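Local coordinates for protein pullulanase (Bacillus acidopullulyticus, PDB 2WAN) that probably hydrolyses the alpha-1,6-glucosidic linkages of pullulan and related starch-derived polysaccharides, at residues Arg330-Thr335 and Pro570-Arg575; Ser563-Ile568 and Gln600-Asp605. All blocks are in the same frame, centred on the assembly; numbering follows the deposited sequence.

Interaction 1: Arg330-Thr335 and Pro570-Arg575; sequences RVWAPT and PQYYYR
Trp332 meets Tyr572 and Tyr573 where the carbohydrate-binding module 48 (isoamylase N-terminal) domain packs on the alpha-amylase-type barrel domain. Trp332 ends strand 326-332 of the module's beta-sheet. The tyrosines sit in the loop between helix 564-568 and helix 597-614, and both belong to a type I turn, Gln571 to Tyr574, closed by Tyr574 N to Gln571 O at 3.0 Å. The contact is small and buried. The indole has its CG anti to the backbone N (chi1 -171°), which sends its six-membered ring across to the turn. There its outer rim does the touching. Trp332 CH2 lies 3.5 Å from Tyr572 CE2, and Trp332 CZ3 lies 3.7 Å from Tyr572 CD2. The two rings are inclined at 56°, so they neither stack nor form a T. Farther along the same rim, Trp332 CE3 is 3.6 Å from Tyr573 OH. Pro334 CD, from the indole's own segment, covers the centre of one indole face at 3.6 Å. Met598 of helix 597-614 also touches Trp332. The polar end of Tyr572 turns to Asn307 OD1, a hydrogen bond outside the two segments. An alanine in place of Trp332 is likely to open a gap beside Tyr572 CD2 and CE2 and leave Pro334 without the ring it covers. The polar link between the segments runs through one water. It donates to Trp332 O at 2.7 Å and is hydrogen-bonded to Tyr573 OH at 2.6 Å.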
loop_
_atom_site.group_PDB
_atom_site.type_symbol
_atom_site.label_atom_id
_atom_site.label_comp_id
_atom_site.label_asym_id
_atom_site.label_seq_id
_atom_site.Cartn_x
_atom_site.Cartn_y
_atom_site.Cartn_z
ATOM N N ARG A 330 8.884 -24.096 13.161
ATOM C CA ARG A 330 8.441 -23.160 14.193
ATOM C C ARG A 330 7.270 -22.347 13.687
ATOM O O ARG A 330 7.294 -21.854 12.548
ATOM C CB ARG A 330 9.564 -22.226 14.665
ATOM C CG ARG A 330 9.178 -21.475 15.968
ATOM C CD ARG A 330 10.243 -20.500 16.440
ATOM N NE ARG A 330 11.461 -21.158 16.929
ATOM C CZ ARG A 330 11.694 -21.469 18.205
ATOM N NH1 ARG A 330 10.792 -21.205 19.140
ATOM N NH2 ARG A 330 12.837 -22.047 18.546
ATOM N N VAL A 331 6.236 -22.248 14.524
ATOM C CA VAL A 331 5.004 -21.520 14.184
ATOM C C VAL A 331 4.536 -20.708 15.391
ATOM O O VAL A 331 4.650 -21.168 16.539
ATOM C CB VAL A 331 3.873 -22.488 13.689
ATOM C CG1 VAL A 331 3.446 -23.481 14.800
ATOM C CG2 VAL A 331 2.663 -21.711 13.149
ATOM N N TRP A 332 4.027 -19.499 15.137
ATOM C CA TRP A 332 3.492 -18.642 16.193
ATOM C C TRP A 332 2.002 -18.908 16.381
ATOM O O TRP A 332 1.202 -18.665 15.477
ATOM C CB TRP A 332 3.738 -17.163 15.846
ATOM C CG TRP A 332 3.417 -16.200 16.975
ATOM C CD1 TRP A 332 4.060 -16.091 18.180
ATOM C CD2 TRP A 332 2.383 -15.212 16.976
ATOM N NE1 TRP A 332 3.477 -15.088 18.940
ATOM C CE2 TRP A 332 2.449 -14.533 18.219
ATOM C CE3 TRP A 332 1.412 -14.821 16.038
ATOM C CZ2 TRP A 332 1.570 -13.488 18.551
ATOM C CZ3 TRP A 332 0.537 -13.791 16.371
ATOM C CH2 TRP A 332 0.623 -13.137 17.619
ATOM N N ALA A 333 1.629 -19.438 17.545
ATOM C CA ALA A 333 0.225 -19.765 17.817
ATOM C C ALA A 333 -0.055 -19.581 19.314
ATOM O O ALA A 333 -0.254 -20.565 20.045
ATOM C CB ALA A 333 -0.100 -21.183 17.373
ATOM N N PRO A 334 -0.080 -18.313 19.758
ATOM C CA PRO A 334 -0.086 -17.977 21.187
ATOM C C PRO A 334 -1.368 -18.338 21.924
ATOM O O PRO A 334 -1.368 -18.374 23.162
ATOM C CB PRO A 334 0.130 -16.459 21.191
ATOM C CG PRO A 334 -0.448 -15.998 19.905
ATOM C CD PRO A 334 -0.079 -17.098 18.915
ATOM N N THR A 335 -2.445 -18.600 21.193
ATOM C CA THR A 335 -3.707 -18.978 21.840
ATOM C C THR A 335 -4.026 -20.476 21.732
ATOM O O THR A 335 -5.011 -20.956 22.304
ATOM C CB THR A 335 -4.883 -18.173 21.286
ATOM O OG1 THR A 335 -5.082 -18.522 19.915
ATOM C CG2 THR A 335 -4.625 -16.672 21.420
ATOM N N PRO A 570 -6.778 -17.080 15.335
ATOM C CA PRO A 570 -8.082 -16.565 14.921
ATOM C C PRO A 570 -8.206 -15.043 14.982
ATOM O O PRO A 570 -7.990 -14.426 16.038
ATOM C CB PRO A 570 -9.052 -17.275 15.883
ATOM C CG PRO A 570 -8.409 -18.624 16.064
ATOM C CD PRO A 570 -6.924 -18.321 16.133
ATOM N N GLN A 571 -8.510 -14.468 13.816
ATOM C CA GLN A 571 -8.724 -13.019 13.593
ATOM C C GLN A 571 -7.537 -12.074 13.701
ATOM O O GLN A 571 -7.593 -10.972 13.158
ATOM C CB GLN A 571 -9.845 -12.461 14.481
ATOM C CG GLN A 571 -11.225 -13.029 14.193
ATOM C CD GLN A 571 -12.281 -12.324 15.025
ATOM O OE1 GLN A 571 -11.994 -11.319 15.686
ATOM N NE2 GLN A 571 -13.497 -12.853 15.015
ATOM N N TYR A 572 -6.493 -12.474 14.421
ATOM C CA TYR A 572 -5.440 -11.561 14.829
ATOM C C TYR A 572 -4.637 -10.949 13.677
ATOM O O TYR A 572 -4.092 -9.856 13.824
ATOM C CB TYR A 572 -4.483 -12.235 15.826
ATOM C CG TYR A 572 -3.456 -11.280 16.405
ATOM C CD1 TYR A 572 -3.799 -10.398 17.429
ATOM C CD2 TYR A 572 -2.138 -11.270 15.939
ATOM C CE1 TYR A 572 -2.879 -9.530 17.954
ATOM C CE2 TYR A 572 -1.206 -10.402 16.455
ATOM C CZ TYR A 572 -1.581 -9.532 17.469
ATOM O OH TYR A 572 -0.677 -8.675 17.987
ATOM N N TYR A 573 -4.542 -11.656 12.551
ATOM C CA TYR A 573 -3.787 -11.105 11.405
ATOM C C TYR A 573 -4.579 -10.048 10.631
ATOM O O TYR A 573 -4.032 -9.426 9.709
ATOM C CB TYR A 573 -3.295 -12.219 10.458
ATOM C CG TYR A 573 -2.127 -13.026 11.002
ATOM C CD1 TYR A 573 -0.803 -12.584 10.831
ATOM C CD2 TYR A 573 -2.342 -14.235 11.676
ATOM C CE1 TYR A 573 0.285 -13.325 11.324
ATOM C CE2 TYR A 573 -1.270 -14.980 12.177
ATOM C CZ TYR A 573 0.041 -14.518 11.996
ATOM O OH TYR A 573 1.106 -15.271 12.473
ATOM N N TYR A 574 -5.838 -9.827 11.018
ATOM C CA TYR A 574 -6.760 -8.934 10.286
ATOM C C TYR A 574 -7.277 -7.817 11.197
ATOM O O TYR A 574 -7.253 -7.960 12.413
ATOM C CB TYR A 574 -7.967 -9.725 9.797
ATOM C CG TYR A 574 -7.585 -10.852 8.877
ATOM C CD1 TYR A 574 -7.304 -10.603 7.535
ATOM C CD2 TYR A 574 -7.454 -12.157 9.351
ATOM C CE1 TYR A 574 -6.908 -11.632 6.676
ATOM C CE2 TYR A 574 -7.075 -13.200 8.493
ATOM C CZ TYR A 574 -6.805 -12.930 7.163
ATOM O OH TYR A 574 -6.429 -13.935 6.292
ATOM N N ARG A 575 -7.762 -6.724 10.604
ATOM C CA ARG A 575 -8.374 -5.645 11.384
ATOM C C ARG A 575 -9.852 -5.931 11.643
ATOM O O ARG A 575 -10.595 -6.324 10.750
ATOM C CB ARG A 575 -8.157 -4.268 10.729
ATOM C CG ARG A 575 -6.669 -3.890 10.595
ATOM C CD ARG A 575 -6.437 -2.482 10.003
ATOM N NE ARG A 575 -5.002 -2.215 9.991
ATOM C CZ ARG A 575 -4.279 -1.903 8.918
ATOM N NH1 ARG A 575 -4.856 -1.747 7.730
ATOM N NH2 ARG A 575 -2.966 -1.714 9.052
HETATM O O HOH W 1 1.132 -17.876 12.890
#

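Interaction 2: Ser563-Ile568 and Gln600-Asp605; sequences SDFDKI and QKFVLD
Phe565 reaches from the short helix 564-568 to Phe602 on helix 597-614. Its CB points toward the other helix. CG is anti to the carbonyl carbon (chi1 -72°), and the ring stacks with Tyr573 on its way across. Beyond CG, the CE1 corner comes within 4.2 Å of Phe602 CE1. The tip, CZ, makes the main contact: it lies 3.7 Å from Phe602 CE2 and 3.9 Å from Phe602 CZ. Phe565 CZ stands over one face of the Phe602 ring, displaced toward the rim. The planes are at 89° and the centroids 5.1 Å apart, so Phe565 gives the edge and Phe602 the face. Both rings are buried. Ser563, at the N-cap of the short helix, accepts a weak bond on OG from Asp566 N at 3.3 Å. On the longer helix, Lys601 NZ reaches Asp605 OD2 at 3.0 Å, a salt bridge one turn apart that uses the syn lone pair of the oxygen; Lys601 NZ also bonds to Gly315 O. The contact is a T-shaped aromatic pair between two helices that follow the third strand of the alpha-amylase-type (beta/alpha)8 barrel.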
loop_
_atom_site.group_PDB
_atom_site.type_symbol
_atom_site.label_atom_id
_atom_site.label_comp_id
_atom_site.label_asym_id
_atom_site.label_seq_id
_atom_site.Cartn_x
_atom_site.Cartn_y
_atom_site.Cartn_z
ATOM N N SER A 563 -8.584 -18.958 5.725
ATOM C CA SER A 563 -7.181 -18.602 5.490
ATOM C C SER A 563 -6.292 -19.272 6.530
ATOM O O SER A 563 -6.719 -19.504 7.654
ATOM C CB SER A 563 -7.001 -17.080 5.527
ATOM O OG SER A 563 -7.205 -16.521 6.815
ATOM N N ASP A 564 -5.063 -19.604 6.152
ATOM C CA ASP A 564 -4.103 -20.161 7.111
ATOM C C ASP A 564 -3.925 -19.263 8.337
ATOM O O ASP A 564 -3.860 -19.759 9.463
ATOM C CB ASP A 564 -2.767 -20.444 6.422
ATOM C CG ASP A 564 -2.901 -21.492 5.332
ATOM O OD1 ASP A 564 -3.521 -22.546 5.608
ATOM O OD2 ASP A 564 -2.450 -21.247 4.186
ATOM N N PHE A 565 -3.905 -17.944 8.127
ATOM C CA PHE A 565 -3.819 -16.993 9.246
ATOM C C PHE A 565 -4.904 -17.238 10.306
ATOM O O PHE A 565 -4.592 -17.326 11.498
ATOM C CB PHE A 565 -3.920 -15.541 8.748
ATOM C CG PHE A 565 -2.683 -15.042 8.003
ATOM C CD1 PHE A 565 -1.408 -15.435 8.382
ATOM C CD2 PHE A 565 -2.816 -14.122 6.963
ATOM C CE1 PHE A 565 -0.277 -14.969 7.709
ATOM C CE2 PHE A 565 -1.699 -13.643 6.289
ATOM C CZ PHE A 565 -0.428 -14.067 6.666
ATOM N N ASP A 566 -6.162 -17.343 9.872
ATOM C CA ASP A 566 -7.299 -17.458 10.796
ATOM C C ASP A 566 -7.378 -18.834 11.424
ATOM O O ASP A 566 -7.919 -18.978 12.525
ATOM C CB ASP A 566 -8.638 -17.115 10.122
ATOM C CG ASP A 566 -9.036 -15.650 10.314
ATOM O OD1 ASP A 566 -8.374 -14.948 11.114
ATOM O OD2 ASP A 566 -9.993 -15.201 9.642
ATOM N N LYS A 567 -6.827 -19.838 10.739
ATOM C CA LYS A 567 -6.770 -21.190 11.318
ATOM C C LYS A 567 -5.667 -21.339 12.384
ATOM O O LYS A 567 -5.714 -22.251 13.210
ATOM C CB LYS A 567 -6.670 -22.264 10.217
ATOM C CG LYS A 567 -7.932 -22.352 9.340
ATOM C CD LYS A 567 -7.885 -23.487 8.302
ATOM C CE LYS A 567 -6.906 -23.254 7.146
ATOM N NZ LYS A 567 -6.977 -24.410 6.184
ATOM N N ILE A 568 -4.682 -20.446 12.382
ATOM C CA ILE A 568 -3.567 -20.535 13.327
ATOM C C ILE A 568 -3.754 -19.580 14.512
ATOM O O ILE A 568 -3.587 -19.987 15.666
ATOM C CB ILE A 568 -2.193 -20.328 12.617
ATOM C CG1 ILE A 568 -2.026 -21.380 11.510
ATOM C CG2 ILE A 568 -1.013 -20.386 13.632
ATOM C CD1 ILE A 568 -0.831 -21.149 10.597
ATOM N N GLN A 600 3.025 -7.514 11.400
ATOM C CA GLN A 600 4.064 -6.676 10.792
ATOM C C GLN A 600 5.343 -7.483 10.513
ATOM O O GLN A 600 5.938 -7.365 9.437
ATOM C CB GLN A 600 4.385 -5.468 11.688
ATOM C CG GLN A 600 5.347 -4.436 11.045
ATOM C CD GLN A 600 5.821 -3.413 12.066
ATOM O OE1 GLN A 600 6.539 -3.754 13.003
ATOM N NE2 GLN A 600 5.396 -2.162 11.900
ATOM N N LYS A 601 5.771 -8.288 11.486
ATOM C CA LYS A 601 6.951 -9.141 11.304
ATOM C C LYS A 601 6.790 -10.089 10.121
ATOM O O LYS A 601 7.756 -10.304 9.383
ATOM C CB LYS A 601 7.261 -9.929 12.585
ATOM C CG LYS A 601 8.422 -10.932 12.417
ATOM C CD LYS A 601 8.704 -11.660 13.726
ATOM C CE LYS A 601 9.693 -12.824 13.551
ATOM N NZ LYS A 601 10.889 -12.460 12.716
ATOM N N PHE A 602 5.581 -10.629 9.924
ATOM C CA PHE A 602 5.334 -11.512 8.796
ATOM C C PHE A 602 5.650 -10.804 7.470
ATOM O O PHE A 602 6.262 -11.383 6.565
ATOM C CB PHE A 602 3.878 -12.026 8.767
ATOM C CG PHE A 602 3.569 -12.818 7.523
ATOM C CD1 PHE A 602 3.888 -14.171 7.467
ATOM C CD2 PHE A 602 3.040 -12.199 6.370
ATOM C CE1 PHE A 602 3.656 -14.920 6.309
ATOM C CE2 PHE A 602 2.814 -12.948 5.215
ATOM C CZ PHE A 602 3.125 -14.306 5.192
ATOM N N VAL A 603 5.199 -9.560 7.352
ATOM C CA VAL A 603 5.448 -8.786 6.136
ATOM C C VAL A 603 6.938 -8.481 5.992
ATOM O O VAL A 603 7.513 -8.659 4.908
ATOM C CB VAL A 603 4.597 -7.484 6.110
ATOM C CG1 VAL A 603 4.947 -6.618 4.874
ATOM C CG2 VAL A 603 3.119 -7.845 6.097
ATOM N N LEU A 604 7.566 -8.009 7.065
ATOM C CA LEU A 604 8.993 -7.716 7.003
ATOM C C LEU A 604 9.814 -8.949 6.629
ATOM O O LEU A 604 10.719 -8.865 5.794
ATOM C CB LEU A 604 9.490 -7.146 8.340
ATOM C CG LEU A 604 8.953 -5.751 8.685
ATOM C CD1 LEU A 604 9.093 -5.477 10.200
ATOM C CD2 LEU A 604 9.683 -4.694 7.872
ATOM N N ASP A 605 9.518 -10.084 7.263
ATOM C CA ASP A 605 10.236 -11.323 6.936
ATOM C C ASP A 605 10.029 -11.683 5.455
ATOM O O ASP A 605 10.970 -12.098 4.773
ATOM C CB ASP A 605 9.765 -12.491 7.795
ATOM C CG ASP A 605 10.226 -12.392 9.242
ATOM O OD1 ASP A 605 11.125 -11.602 9.556
ATOM O OD2 ASP A 605 9.672 -13.128 10.067
#

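From the N terminus, the chain first passes 330-335 in the carbohydrate-binding module. It enters the barrel and, after the third barrel strand, 547-552, reaches 563-568, then 570-575 and 600-605. Interaction 1 closes a long loop of 234 residues and ties the module to the barrel domain. Interaction 2 closes a short one of 31 residues inside the connection between the third and fourth barrel strands. The two cross, because their segments alternate along the chain. The centres of interaction 1 and interaction 2 are about 7 Å apart. Helix 564-568 joins them: Asp566 OD1 is 2.7 Å from Gln571 N, probably a hydrogen bond, and Ile568 CG2 packs on Trp332 O.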